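Local coordinates for protein scallop myosin (PDB 1WDC) that confers calcium regulation on molluscan muscle myosin as its calcium-binding regulatory light chain, making Mg-ATPase activity calcium-dependent, at residues 22-27 with 70-75. Residues are numbered along the deposited sequence; the frame is centred on the assembly and turned at random.
Sequences EAFSMI and TMFLSI
Phe24 and Phe72 meet as a T-shaped (edge-to-face) pair in which Phe24 supplies the edge and Phe72 the face. Their ring centroids lie 5.2 Å apart, with the planes at 74°. The edge atom Phe24 CD2 sits above the rim of the Phe72 ring, 3.6 Å from Phe72 CG. With CG anti to the backbone N in both residues (chi1 177° in Phe24, 179° in Phe72), each side chain extends toward the other helix and the two run past one another head to tail. A CH-pi contact adds to the stack, Phe24 CB standing over the Phe72 face 4.3 Å from its centroid. Helix 14-27 is the entering helix of the first EF-hand and leads straight into the loop that holds the magnesium ion, about 7 Å from the Phe24 side chain; helix 69-79, the last of the N-terminal EF-hand pair, packs against helix 14-27. The third element is apolar: Ile27 CD1 approaches the outer end of the Phe72 ring obliquely, 4.0 Å from Phe72 CE1. Replacing Phe72 by alanine would probably leave the Phe24 edge without its aromatic face and open a gap beside Ile27 CD1. Met20 and Phe76 also touch Phe72, while Val35 packs on both Phe24 and Ile27.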
loop_
_atom_site.group_PDB
_atom_site.type_symbol
_atom_site.label_atom_id
_atom_site.label_comp_id
_atom_site.label_asym_id
_atom_site.label_seq_id
_atom_site.Cartn_x
_atom_site.Cartn_y
_atom_site.Cartn_z
ATOM N N GLU B 22 27.998 -5.688 -28.420
ATOM C CA GLU B 22 28.979 -4.616 -28.587
ATOM C C GLU B 22 29.719 -4.361 -27.288
ATOM O O GLU B 22 30.869 -3.950 -27.305
ATOM C CB GLU B 22 28.301 -3.313 -29.040
ATOM C CG GLU B 22 28.821 -2.740 -30.378
ATOM C CD GLU B 22 30.184 -2.003 -30.280
ATOM O OE1 GLU B 22 31.232 -2.686 -30.103
ATOM O OE2 GLU B 22 30.216 -0.750 -30.473
ATOM N N ALA B 23 29.001 -4.461 -26.174
ATOM C CA ALA B 23 29.617 -4.375 -24.860
ATOM C C ALA B 23 30.587 -5.541 -24.741
ATOM O O ALA B 23 31.748 -5.343 -24.388
ATOM C CB ALA B 23 28.558 -4.461 -23.761
ATOM N N PHE B 24 30.152 -6.713 -25.201
ATOM C CA PHE B 24 30.951 -7.917 -25.071
ATOM C C PHE B 24 32.272 -7.888 -25.857
ATOM O O PHE B 24 33.270 -8.479 -25.428
ATOM C CB PHE B 24 30.134 -9.146 -25.485
ATOM C CG PHE B 24 30.914 -10.419 -25.448
ATOM C CD1 PHE B 24 31.718 -10.785 -26.529
ATOM C CD2 PHE B 24 30.981 -11.166 -24.264
ATOM C CE1 PHE B 24 32.600 -11.855 -26.425
ATOM C CE2 PHE B 24 31.858 -12.250 -24.140
ATOM C CZ PHE B 24 32.677 -12.591 -25.222
ATOM N N SER B 25 32.267 -7.261 -27.031
ATOM C CA SER B 25 33.467 -7.206 -27.868
ATOM C C SER B 25 34.441 -6.055 -27.522
ATOM O O SER B 25 35.524 -5.927 -28.109
ATOM C CB SER B 25 33.054 -7.153 -29.345
ATOM O OG SER B 25 32.154 -6.089 -29.583
ATOM N N MET B 26 34.087 -5.275 -26.509
ATOM C CA MET B 26 34.985 -4.283 -25.922
ATOM C C MET B 26 35.563 -4.829 -24.625
ATOM O O MET B 26 36.662 -4.437 -24.213
ATOM C CB MET B 26 34.211 -3.014 -25.607
ATOM C CG MET B 26 34.425 -1.903 -26.580
ATOM S SD MET B 26 33.889 -0.409 -25.786
ATOM C CE MET B 26 35.290 -0.071 -24.644
ATOM N N ILE B 27 34.728 -5.574 -23.899
ATOM C CA ILE B 27 35.174 -6.314 -22.725
ATOM C C ILE B 27 36.128 -7.425 -23.169
ATOM O O ILE B 27 37.085 -7.726 -22.467
ATOM C CB ILE B 27 33.993 -6.953 -21.970
ATOM C CG1 ILE B 27 32.983 -5.871 -21.579
ATOM C CG2 ILE B 27 34.489 -7.692 -20.729
ATOM C CD1 ILE B 27 31.738 -6.430 -20.856
ATOM N N THR B 70 27.334 -16.339 -25.630
ATOM C CA THR B 70 26.117 -17.069 -25.319
ATOM C C THR B 70 25.962 -17.231 -23.810
ATOM O O THR B 70 24.866 -17.080 -23.251
ATOM C CB THR B 70 26.143 -18.449 -26.014
ATOM O OG1 THR B 70 25.821 -18.276 -27.388
ATOM C CG2 THR B 70 25.150 -19.367 -25.452
ATOM N N MET B 71 27.076 -17.490 -23.143
ATOM C CA MET B 71 27.077 -17.633 -21.702
ATOM C C MET B 71 26.969 -16.222 -21.045
ATOM O O MET B 71 26.372 -16.080 -19.960
ATOM C CB MET B 71 28.354 -18.377 -21.312
ATOM C CG MET B 71 28.832 -18.173 -19.915
ATOM S SD MET B 71 27.936 -19.203 -18.833
ATOM C CE MET B 71 27.252 -20.383 -20.003
ATOM N N PHE B 72 27.412 -15.192 -21.783
ATOM C CA PHE B 72 27.405 -13.786 -21.331
ATOM C C PHE B 72 25.970 -13.257 -21.281
ATOM O O PHE B 72 25.567 -12.581 -20.347
ATOM C CB PHE B 72 28.222 -12.913 -22.306
ATOM C CG PHE B 72 28.265 -11.426 -21.941
ATOM C CD1 PHE B 72 29.194 -10.939 -21.017
ATOM C CD2 PHE B 72 27.467 -10.504 -22.603
ATOM C CE1 PHE B 72 29.323 -9.557 -20.775
ATOM C CE2 PHE B 72 27.589 -9.131 -22.371
ATOM C CZ PHE B 72 28.519 -8.655 -21.456
ATOM N N LEU B 73 25.353 -13.303 -22.441
ATOM C CA LEU B 73 23.951 -13.019 -22.597
ATOM C C LEU B 73 23.147 -13.653 -21.482
ATOM O O LEU B 73 22.339 -12.984 -20.834
ATOM C CB LEU B 73 23.513 -13.580 -23.934
ATOM C CG LEU B 73 22.371 -12.913 -24.680
ATOM C CD1 LEU B 73 22.211 -11.425 -24.328
ATOM C CD2 LEU B 73 22.676 -13.125 -26.145
ATOM N N SER B 74 23.440 -14.924 -21.222
ATOM C CA SER B 74 22.663 -15.735 -20.294
ATOM C C SER B 74 22.773 -15.331 -18.824
ATOM O O SER B 74 21.786 -15.444 -18.103
ATOM C CB SER B 74 23.019 -17.213 -20.448
ATOM O OG SER B 74 23.054 -17.844 -19.170
ATOM N N ILE B 75 23.957 -14.924 -18.358
ATOM C CA ILE B 75 24.097 -14.472 -16.963
ATOM C C ILE B 75 23.382 -13.118 -16.708
ATOM O O ILE B 75 23.014 -12.799 -15.567
ATOM C CB ILE B 75 25.617 -14.366 -16.497
ATOM C CG1 ILE B 75 26.273 -13.088 -17.034
ATOM C CG2 ILE B 75 26.415 -15.602 -16.949
ATOM C CD1 ILE B 75 27.591 -12.750 -16.376
#